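Local structure of lactaldehyde dehydrogenase (Methanocaldococcus jannaschii, 3PQA) at residues 135-140 against 207-212; 182-187 against 191-196; 290-295 against 355-360. The protein oxidises lactaldehyde to lactate with NAD, in preference to NADP, as a homotetrameric aldehyde dehydrogenase serving coenzyme F420 biosynthesis. All blocks are in the same frame, centred on the assembly; numbering follows the deposited sequence.

All three interactions set a helix against a strand or its approach, without a single hydrogen bond between the paired segments, yet their chemistry shifts with depth. Interaction 1 is wholly buried and purely apolar, within the sheet of the NAD-binding domain. Interaction 2 reaches the same sheet and is nested in the chain loop that interaction 1 closes, but Leu-191 and Lys-185 at its outer side are exposed, and the lysine joins the leucines and valine. Interaction 3 lies on the opposite side of the chain's centre, about 40 Å from interaction 1 between centres, on the second large sheet; only partly buried, it adds a glutamate carboxylate to an aromatic–aliphatic contact.

Interaction 1. Residues 135-140 against 207-212; sequences GAITPF and EIVVNE
Ile-208 rests its branch methyl on a residue without a side chain: CG2 lies 3.6 Å from Gly-135 CA, on the side of the glycine where a side chain would stand. In Ile-208, CG1 stands beside the backbone N (chi1 -68°), which leaves CG2 anti to that N and on the strand side of the helix. Because Gly-135 has no CB, which would clash with this methyl, the CA atoms of Gly-135 and Ile-208 can come as close as 6.0 Å. Two residues along the strand, Ile-137 points to the same side and its extended chain carries CD1 to Val-209 CG2, at 3.7 Å. These two side chains cross at about a right angle and meet methyl to methyl. A looser approach, 4.4 Å between Ile-137 CD1 and Ile-208 CG2, closes the apolar cluster.

Polar groups hold the end of the helix beyond this shell. Glu-207 OE2 accepts a bond from Asn-211 ND2 (2.9 Å) on its anti lone pair, while Glu-207 OE1 forms a salt bridge with Arg-33. Lys-236 in turn bonds the backbone oxygen of Val-209.

Strand 122-138 runs parallel to both 160-165 and 216-220 in a Rossmann-type, NAD-binding sheet. The side chain of Ile-137 is about 7 Å from that of Val-225, assigned by similarity to the NAD site. Helix 201-210 leads into strand 216-220, where Ile-208 also touches Ile-217. Helix 33-44 packs against Glu-207 and Asn-211, whereas Ala-136 points away to meet Lys-150 of helix 145-156.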
loop_
_atom_site.group_PDB
_atom_site.type_symbol
_atom_site.label_atom_id
_atom_site.label_comp_id
_atom_site.label_asym_id
_atom_site.label_seq_id
_atom_site.Cartn_x
_atom_site.Cartn_y
_atom_site.Cartn_z
ATOM N N GLY B 135 20.684 -13.438 12.962
ATOM C CA GLY B 135 21.798 -13.106 13.854
ATOM C C GLY B 135 21.730 -11.627 14.188
ATOM O O GLY B 135 22.012 -10.791 13.335
ATOM N N ALA B 136 21.322 -11.313 15.415
ATOM C CA ALA B 136 21.179 -9.933 15.880
ATOM C C ALA B 136 22.402 -9.549 16.699
ATOM O O ALA B 136 22.800 -10.269 17.613
ATOM C CB ALA B 136 19.913 -9.796 16.723
ATOM N N ILE B 137 23.025 -8.432 16.351
ATOM C CA ILE B 137 24.200 -7.966 17.089
ATOM C C ILE B 137 23.895 -6.531 17.501
ATOM O O ILE B 137 23.705 -5.670 16.644
ATOM C CB ILE B 137 25.497 -8.116 16.251
ATOM C CG1 ILE B 137 25.721 -9.597 15.869
ATOM C CG2 ILE B 137 26.695 -7.545 17.010
ATOM C CD1 ILE B 137 26.892 -9.829 14.907
ATOM N N THR B 138 23.808 -6.304 18.808
ATOM C CA THR B 138 23.237 -5.072 19.335
ATOM C C THR B 138 24.274 -4.251 20.091
ATOM O O THR B 138 25.250 -4.803 20.596
ATOM C CB THR B 138 22.034 -5.361 20.242
ATOM O OG1 THR B 138 22.405 -6.316 21.247
ATOM C CG2 THR B 138 20.869 -5.921 19.405
ATOM N N PRO B 139 24.065 -2.925 20.163
ATOM C CA PRO B 139 25.067 -2.004 20.657
ATOM C C PRO B 139 24.906 -1.703 22.149
ATOM O O PRO B 139 23.883 -2.035 22.740
ATOM C CB PRO B 139 24.769 -0.744 19.839
ATOM C CG PRO B 139 23.312 -0.732 19.767
ATOM C CD PRO B 139 22.911 -2.190 19.591
ATOM N N PHE B 140 25.911 -1.049 22.729
ATOM C CA PHE B 140 25.925 -0.746 24.152
ATOM C C PHE B 140 24.997 0.423 24.525
ATOM O O PHE B 140 24.627 0.562 25.689
ATOM C CB PHE B 140 27.365 -0.427 24.618
ATOM C CG PHE B 140 27.835 0.968 24.236
ATOM C CD1 PHE B 140 27.415 2.089 24.961
ATOM C CD2 PHE B 140 28.668 1.163 23.136
ATOM C CE1 PHE B 140 27.824 3.370 24.609
ATOM C CE2 PHE B 140 29.093 2.442 22.785
ATOM C CZ PHE B 140 28.664 3.548 23.516
ATOM N N GLU B 207 31.515 -15.229 15.004
ATOM C CA GLU B 207 30.955 -16.529 14.643
ATOM C C GLU B 207 29.534 -16.401 14.075
ATOM O O GLU B 207 29.196 -17.096 13.134
ATOM C CB GLU B 207 31.001 -17.530 15.817
ATOM C CG GLU B 207 30.537 -18.945 15.441
ATOM C CD GLU B 207 31.308 -19.540 14.262
ATOM O OE1 GLU B 207 32.515 -19.258 14.122
ATOM O OE2 GLU B 207 30.712 -20.303 13.478
ATOM N N ILE B 208 28.727 -15.498 14.629
ATOM C CA ILE B 208 27.375 -15.271 14.124
ATOM C C ILE B 208 27.411 -14.747 12.682
ATOM O O ILE B 208 26.627 -15.180 11.831
ATOM C CB ILE B 208 26.587 -14.292 15.028
ATOM C CG1 ILE B 208 26.302 -14.950 16.388
ATOM C CG2 ILE B 208 25.285 -13.848 14.347
ATOM C CD1 ILE B 208 25.595 -14.040 17.396
ATOM N N VAL B 209 28.352 -13.846 12.417
ATOM C CA VAL B 209 28.523 -13.246 11.089
ATOM C C VAL B 209 28.982 -14.259 10.052
ATOM O O VAL B 209 28.445 -14.298 8.942
ATOM C CB VAL B 209 29.507 -12.048 11.139
ATOM C CG1 VAL B 209 29.852 -11.544 9.749
ATOM C CG2 VAL B 209 28.923 -10.915 11.970
ATOM N N VAL B 210 29.964 -15.087 10.415
ATOM C CA VAL B 210 30.585 -16.025 9.466
ATOM C C VAL B 210 29.868 -17.375 9.316
ATOM O O VAL B 210 29.981 -18.017 8.267
ATOM C CB VAL B 210 32.106 -16.269 9.765
ATOM C CG1 VAL B 210 32.881 -14.951 9.759
ATOM C CG2 VAL B 210 32.320 -17.045 11.083
ATOM N N ASN B 211 29.139 -17.803 10.348
ATOM C CA ASN B 211 28.499 -19.129 10.336
ATOM C C ASN B 211 27.498 -19.293 9.194
ATOM O O ASN B 211 26.560 -18.507 9.072
ATOM C CB ASN B 211 27.799 -19.402 11.666
ATOM C CG ASN B 211 27.480 -20.866 11.861
ATOM O OD1 ASN B 211 26.675 -21.448 11.127
ATOM N ND2 ASN B 211 28.110 -21.474 12.866
ATOM N N GLU B 212 27.677 -20.336 8.388
ATOM C CA GLU B 212 26.864 -20.518 7.180
ATOM C C GLU B 212 25.411 -20.912 7.454
ATOM O O GLU B 212 24.583 -20.890 6.539
ATOM C CB GLU B 212 27.544 -21.505 6.214
ATOM C CG GLU B 212 28.946 -21.053 5.796
ATOM C CD GLU B 212 29.328 -21.415 4.360
ATOM O OE1 GLU B 212 30.484 -21.118 3.975
ATOM O OE2 GLU B 212 28.495 -21.992 3.615
#

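Interaction 2. Residues 182-187 against 191-196; sequences NALKKY and LGVYNL
Just beyond the place where Val-193 meets Leu-184, the side-chain nitrogen ND2 of Asn-195 is gripped by two carbonyls. One is Gly-192 O, at 3.0 Å, approached from above the carbonyl plane rather than along a lone pair; the other is Ile-161 O of the neighbouring strand. Together they tie the short 3-10 turn to strand 160-165. Val-193, within that turn, points toward the helix.

With Val-193 CG1 beside the backbone N (chi1 -54°), CG2 lies between that N and the carbonyl carbon, and from there it fits into the fork of Leu-184, 3.6 Å from Leu-184 CD1 and 3.7 Å from Leu-184 CD2. Nearer the backbone of the same leucine, Leu-184 CB meets Leu-191 CD2 at 4.0 Å. Lys-185 then extends its methylene chain past Leu-191, with CG 3.7 Å from Leu-191 CD2 and CE 3.8 Å from Leu-191 CD1, while its NZ makes a salt bridge with Glu-181 one helical turn earlier.

The contact closes the second half of a beta-alpha-beta crossover, in which helix 171-186 returns the chain from strand 160-165 to the parallel strand 194-196. Tyr-194 OH bonds His-163 on that first strand.

Chemically the contact is graded: buried aliphatic groups meet at its centre, and toward solvent the lysine lends methylenes to Leu-191 while its charge is directed to an acidic partner.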
loop_
_atom_site.group_PDB
_atom_site.type_symbol
_atom_site.label_atom_id
_atom_site.label_comp_id
_atom_site.label_asym_id
_atom_site.label_seq_id
_atom_site.Cartn_x
_atom_site.Cartn_y
_atom_site.Cartn_z
ATOM N N ASN B 182 10.522 -16.309 29.809
ATOM C CA ASN B 182 9.235 -16.400 30.520
ATOM C C ASN B 182 8.032 -16.443 29.573
ATOM O O ASN B 182 7.092 -17.215 29.781
ATOM C CB ASN B 182 9.061 -15.235 31.490
ATOM C CG ASN B 182 10.030 -15.294 32.657
ATOM O OD1 ASN B 182 10.505 -16.361 33.032
ATOM N ND2 ASN B 182 10.331 -14.139 33.230
ATOM N N ALA B 183 8.073 -15.603 28.542
ATOM C CA ALA B 183 7.008 -15.549 27.539
ATOM C C ALA B 183 6.924 -16.832 26.735
ATOM O O ALA B 183 5.824 -17.333 26.463
ATOM C CB ALA B 183 7.221 -14.376 26.613
ATOM N N LEU B 184 8.081 -17.358 26.346
ATOM C CA LEU B 184 8.138 -18.605 25.591
ATOM C C LEU B 184 7.556 -19.765 26.413
ATOM O O LEU B 184 6.728 -20.534 25.917
ATOM C CB LEU B 184 9.575 -18.912 25.145
ATOM C CG LEU B 184 10.180 -17.957 24.103
ATOM C CD1 LEU B 184 11.655 -18.278 23.851
ATOM C CD2 LEU B 184 9.376 -17.959 22.790
ATOM N N LYS B 185 7.965 -19.854 27.675
ATOM C CA LYS B 185 7.452 -20.878 28.593
ATOM C C LYS B 185 5.938 -20.797 28.759
ATOM O O LYS B 185 5.248 -21.819 28.709
ATOM C CB LYS B 185 8.131 -20.751 29.955
ATOM C CG LYS B 185 9.535 -21.298 29.960
ATOM C CD LYS B 185 10.197 -21.157 31.317
ATOM C CE LYS B 185 11.545 -21.862 31.315
ATOM N NZ LYS B 185 12.505 -21.214 32.249
ATOM N N LYS B 186 5.436 -19.580 28.953
ATOM C CA LYS B 186 4.008 -19.329 29.132
ATOM C C LYS B 186 3.173 -19.880 27.969
ATOM O O LYS B 186 2.092 -20.424 28.187
ATOM C CB LYS B 186 3.765 -17.833 29.315
ATOM C CG LYS B 186 2.328 -17.419 29.579
ATOM C CD LYS B 186 2.255 -15.932 29.915
ATOM C CE LYS B 186 0.816 -15.460 30.110
ATOM N NZ LYS B 186 0.214 -16.066 31.326
ATOM N N TYR B 187 3.693 -19.763 26.746
ATOM C CA TYR B 187 2.945 -20.147 25.544
ATOM C C TYR B 187 3.465 -21.431 24.885
ATOM O O TYR B 187 3.189 -21.692 23.713
ATOM C CB TYR B 187 2.846 -18.956 24.574
ATOM C CG TYR B 187 2.063 -17.807 25.177
ATOM C CD1 TYR B 187 2.709 -16.678 25.684
ATOM C CD2 TYR B 187 0.672 -17.868 25.281
ATOM C CE1 TYR B 187 1.984 -15.636 26.263
ATOM C CE2 TYR B 187 -0.059 -16.840 25.858
ATOM C CZ TYR B 187 0.598 -15.724 26.344
ATOM O OH TYR B 187 -0.135 -14.706 26.909
ATOM N N LEU B 191 12.576 -22.992 24.363
ATOM C CA LEU B 191 13.454 -21.868 24.682
ATOM C C LEU B 191 14.514 -21.648 23.616
ATOM O O LEU B 191 15.026 -20.536 23.464
ATOM C CB LEU B 191 14.120 -22.069 26.049
ATOM C CG LEU B 191 13.199 -22.210 27.261
ATOM C CD1 LEU B 191 14.049 -22.144 28.535
ATOM C CD2 LEU B 191 12.109 -21.140 27.258
ATOM N N GLY B 192 14.823 -22.713 22.879
ATOM C CA GLY B 192 15.843 -22.684 21.828
ATOM C C GLY B 192 15.579 -21.787 20.627
ATOM O O GLY B 192 16.462 -21.605 19.790
ATOM N N VAL B 193 14.374 -21.230 20.542
ATOM C CA VAL B 193 14.042 -20.290 19.462
ATOM C C VAL B 193 14.722 -18.916 19.614
ATOM O O VAL B 193 14.897 -18.197 18.626
ATOM C CB VAL B 193 12.507 -20.108 19.254
ATOM C CG1 VAL B 193 11.807 -21.452 19.048
ATOM C CG2 VAL B 193 11.889 -19.317 20.395
ATOM N N TYR B 194 15.088 -18.564 20.848
ATOM C CA TYR B 194 15.831 -17.335 21.128
ATOM C C TYR B 194 17.042 -17.640 22.002
ATOM O O TYR B 194 16.909 -18.279 23.055
ATOM C CB TYR B 194 14.946 -16.271 21.790
ATOM C CG TYR B 194 15.783 -15.105 22.278
ATOM C CD1 TYR B 194 16.148 -14.076 21.409
ATOM C CD2 TYR B 194 16.269 -15.074 23.593
ATOM C CE1 TYR B 194 16.952 -13.026 21.846
ATOM C CE2 TYR B 194 17.073 -14.038 24.042
ATOM C CZ TYR B 194 17.417 -13.018 23.172
ATOM O OH TYR B 194 18.219 -11.986 23.613
ATOM N N ASN B 195 18.210 -17.166 21.572
ATOM C CA ASN B 195 19.464 -17.500 22.236
ATOM C C ASN B 195 20.347 -16.269 22.451
ATOM O O ASN B 195 20.876 -15.707 21.497
ATOM C CB ASN B 195 20.238 -18.539 21.417
ATOM C CG ASN B 195 19.385 -19.752 21.027
ATOM O OD1 ASN B 195 19.358 -20.750 21.746
ATOM N ND2 ASN B 195 18.686 -19.667 19.887
ATOM N N LEU B 196 20.519 -15.869 23.710
ATOM C CA LEU B 196 21.437 -14.783 24.032
ATOM C C LEU B 196 22.838 -15.354 24.213
ATOM O O LEU B 196 23.055 -16.249 25.039
ATOM C CB LEU B 196 20.980 -14.032 25.285
ATOM C CG LEU B 196 21.732 -12.736 25.618
ATOM C CD1 LEU B 196 21.350 -11.539 24.715
ATOM C CD2 LEU B 196 21.520 -12.383 27.088
#

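Interaction 3. Residues 290-295 against 355-360; sequences KFIEMF and ILEVDR
Phe-295 and Ile-355 are brought together by different first torsions. The Phe-295 ring swings anti to the backbone N (chi1 -174°), whereas Ile-355 sets CG1 beside its own N (chi1 -56°) and continues extended to CD1. That terminal methyl reaches the ring obliquely at the CD2–CE2 bond, 3.7 Å from both Phe-295 CD2 and Phe-295 CE2; Ile-355 CG1 follows at 4.1 Å from Phe-295 CE2. The carbon that bears the ring, Phe-295 CB, sits 3.9 Å above one face of the Phe-291 ring, offset toward its rim.

This is helix-on-sheet packing in the alpha/beta domain of the aldehyde dehydrogenase fold that also carries Cys-275, the catalytic cysteine by similarity. Helix 288-300 follows strand 278-284 and packs on strand 350-357, running roughly opposite to it; that strand pairs in parallel with 373-379 and antiparallel with 339-342. Phe-295 turns toward Ile-281 as well, and Ile-355 toward Leu-342 and Ile-376.

One turn earlier in the helix, Ile-292 meets Glu-357, two residues along the strand, whose chain end comes round to it. The two side chains cross at about a right angle, and Ile-292 CD1 comes to 3.6 Å from Glu-357 OE1, a van der Waals touch of methyl on carboxylate. The glutamate chain is fully extended, which carries its acid group out to Arg-378, whose NE forms a salt bridge with Glu-357 OE2. Ile-292 also packs on Arg-378 and on Leu-341.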
loop_
_atom_site.group_PDB
_atom_site.type_symbol
_atom_site.label_atom_id
_atom_site.label_comp_id
_atom_site.label_asym_id
_atom_site.label_seq_id
_atom_site.Cartn_x
_atom_site.Cartn_y
_atom_site.Cartn_z
ATOM N N LYS B 290 25.758 35.227 17.828
ATOM C CA LYS B 290 24.601 35.151 18.707
ATOM C C LYS B 290 24.261 33.704 19.008
ATOM O O LYS B 290 23.974 33.358 20.154
ATOM C CB LYS B 290 23.388 35.832 18.090
ATOM C CG LYS B 290 23.496 37.332 17.986
ATOM C CD LYS B 290 22.169 37.913 17.475
ATOM C CE LYS B 290 21.744 37.261 16.150
ATOM N NZ LYS B 290 20.311 36.879 16.195
ATOM N N PHE B 291 24.304 32.861 17.979
ATOM C CA PHE B 291 23.995 31.455 18.180
ATOM C C PHE B 291 25.000 30.801 19.118
ATOM O O PHE B 291 24.611 30.105 20.042
ATOM C CB PHE B 291 23.956 30.666 16.877
ATOM C CG PHE B 291 23.795 29.193 17.104
ATOM C CD1 PHE B 291 22.536 28.649 17.311
ATOM C CD2 PHE B 291 24.911 28.362 17.173
ATOM C CE1 PHE B 291 22.384 27.283 17.557
ATOM C CE2 PHE B 291 24.782 26.994 17.415
ATOM C CZ PHE B 291 23.522 26.450 17.611
ATOM N N ILE B 292 26.291 31.022 18.871
ATOM C CA ILE B 292 27.337 30.439 19.710
ATOM C C ILE B 292 27.182 30.855 21.183
ATOM O O ILE B 292 27.233 30.015 22.072
ATOM C CB ILE B 292 28.751 30.729 19.161
ATOM C CG1 ILE B 292 28.988 29.933 17.867
ATOM C CG2 ILE B 292 29.818 30.395 20.212
ATOM C CD1 ILE B 292 30.195 30.403 17.019
ATOM N N GLU B 293 26.972 32.144 21.428
ATOM C CA GLU B 293 26.786 32.630 22.791
ATOM C C GLU B 293 25.604 31.927 23.473
ATOM O O GLU B 293 25.730 31.450 24.608
ATOM C CB GLU B 293 26.592 34.153 22.812
ATOM C CG GLU B 293 26.445 34.722 24.210
ATOM C CD GLU B 293 25.921 36.151 24.238
ATOM O OE1 GLU B 293 25.816 36.701 25.344
ATOM O OE2 GLU B 293 25.596 36.716 23.175
ATOM N N MET B 294 24.468 31.849 22.776
ATOM C CA MET B 294 23.270 31.211 23.324
ATOM C C MET B 294 23.520 29.716 23.596
ATOM O O MET B 294 23.124 29.188 24.634
ATOM C CB MET B 294 22.055 31.395 22.390
ATOM C CG MET B 294 21.601 32.853 22.157
ATOM S SD MET B 294 20.474 33.075 20.734
ATOM C CE MET B 294 19.032 32.232 21.334
ATOM N N PHE B 295 24.198 29.049 22.662
ATOM C CA PHE B 295 24.438 27.610 22.735
ATOM C C PHE B 295 25.408 27.242 23.866
ATOM O O PHE B 295 25.131 26.349 24.655
ATOM C CB PHE B 295 24.935 27.117 21.376
ATOM C CG PHE B 295 25.094 25.621 21.279
ATOM C CD1 PHE B 295 23.980 24.780 21.276
ATOM C CD2 PHE B 295 26.358 25.068 21.157
ATOM C CE1 PHE B 295 24.138 23.398 21.165
ATOM C CE2 PHE B 295 26.536 23.694 21.041
ATOM C CZ PHE B 295 25.422 22.853 21.050
ATOM N N ILE B 355 32.701 22.336 23.354
ATOM C CA ILE B 355 32.272 23.060 22.174
ATOM C C ILE B 355 33.484 23.794 21.615
ATOM O O ILE B 355 34.222 24.430 22.364
ATOM C CB ILE B 355 31.166 24.073 22.526
ATOM C CG1 ILE B 355 29.983 23.365 23.199
ATOM C CG2 ILE B 355 30.718 24.867 21.284
ATOM C CD1 ILE B 355 28.932 24.308 23.735
ATOM N N LEU B 356 33.695 23.674 20.308
ATOM C CA LEU B 356 34.776 24.378 19.640
ATOM C C LEU B 356 34.254 25.056 18.391
ATOM O O LEU B 356 33.354 24.536 17.726
ATOM C CB LEU B 356 35.887 23.410 19.226
ATOM C CG LEU B 356 36.673 22.643 20.290
ATOM C CD1 LEU B 356 35.969 21.340 20.637
ATOM C CD2 LEU B 356 38.068 22.353 19.782
ATOM N N GLU B 357 34.815 26.217 18.062
ATOM C CA GLU B 357 34.600 26.769 16.738
ATOM C C GLU B 357 35.757 26.309 15.869
ATOM O O GLU B 357 36.918 26.434 16.265
ATOM C CB GLU B 357 34.490 28.297 16.723
ATOM C CG GLU B 357 34.429 28.811 15.285
ATOM C CD GLU B 357 33.981 30.254 15.129
ATOM O OE1 GLU B 357 33.686 30.925 16.136
ATOM O OE2 GLU B 357 33.903 30.696 13.964
ATOM N N VAL B 358 35.435 25.741 14.710
ATOM C CA VAL B 358 36.452 25.187 13.812
ATOM C C VAL B 358 36.172 25.563 12.356
ATOM O O VAL B 358 35.107 26.117 12.047
ATOM C CB VAL B 358 36.555 23.637 13.951
ATOM C CG1 VAL B 358 36.731 23.217 15.414
ATOM C CG2 VAL B 358 35.319 22.949 13.358
ATOM N N ASP B 359 37.111 25.265 11.460
ATOM C CA ASP B 359 36.819 25.396 10.041
ATOM C C ASP B 359 36.481 24.039 9.431
ATOM O O ASP B 359 36.681 23.001 10.075
ATOM C CB ASP B 359 37.914 26.164 9.275
ATOM C CG ASP B 359 39.199 25.381 9.106
ATOM O OD1 ASP B 359 39.169 24.137 9.003
ATOM O OD2 ASP B 359 40.262 26.044 9.057
ATOM N N ARG B 360 35.973 24.060 8.200
ATOM C CA ARG B 360 35.484 22.848 7.526
ATOM C C ARG B 360 36.521 21.727 7.396
ATOM O O ARG B 360 36.166 20.561 7.208
ATOM C CB ARG B 360 34.902 23.196 6.150
ATOM C CG ARG B 360 35.885 23.851 5.177
ATOM C CD ARG B 360 35.226 24.070 3.820
ATOM N NE ARG B 360 34.805 22.804 3.226
ATOM C CZ ARG B 360 34.062 22.691 2.126
ATOM N NH1 ARG B 360 33.640 23.777 1.486
ATOM N NH2 ARG B 360 33.736 21.485 1.672
#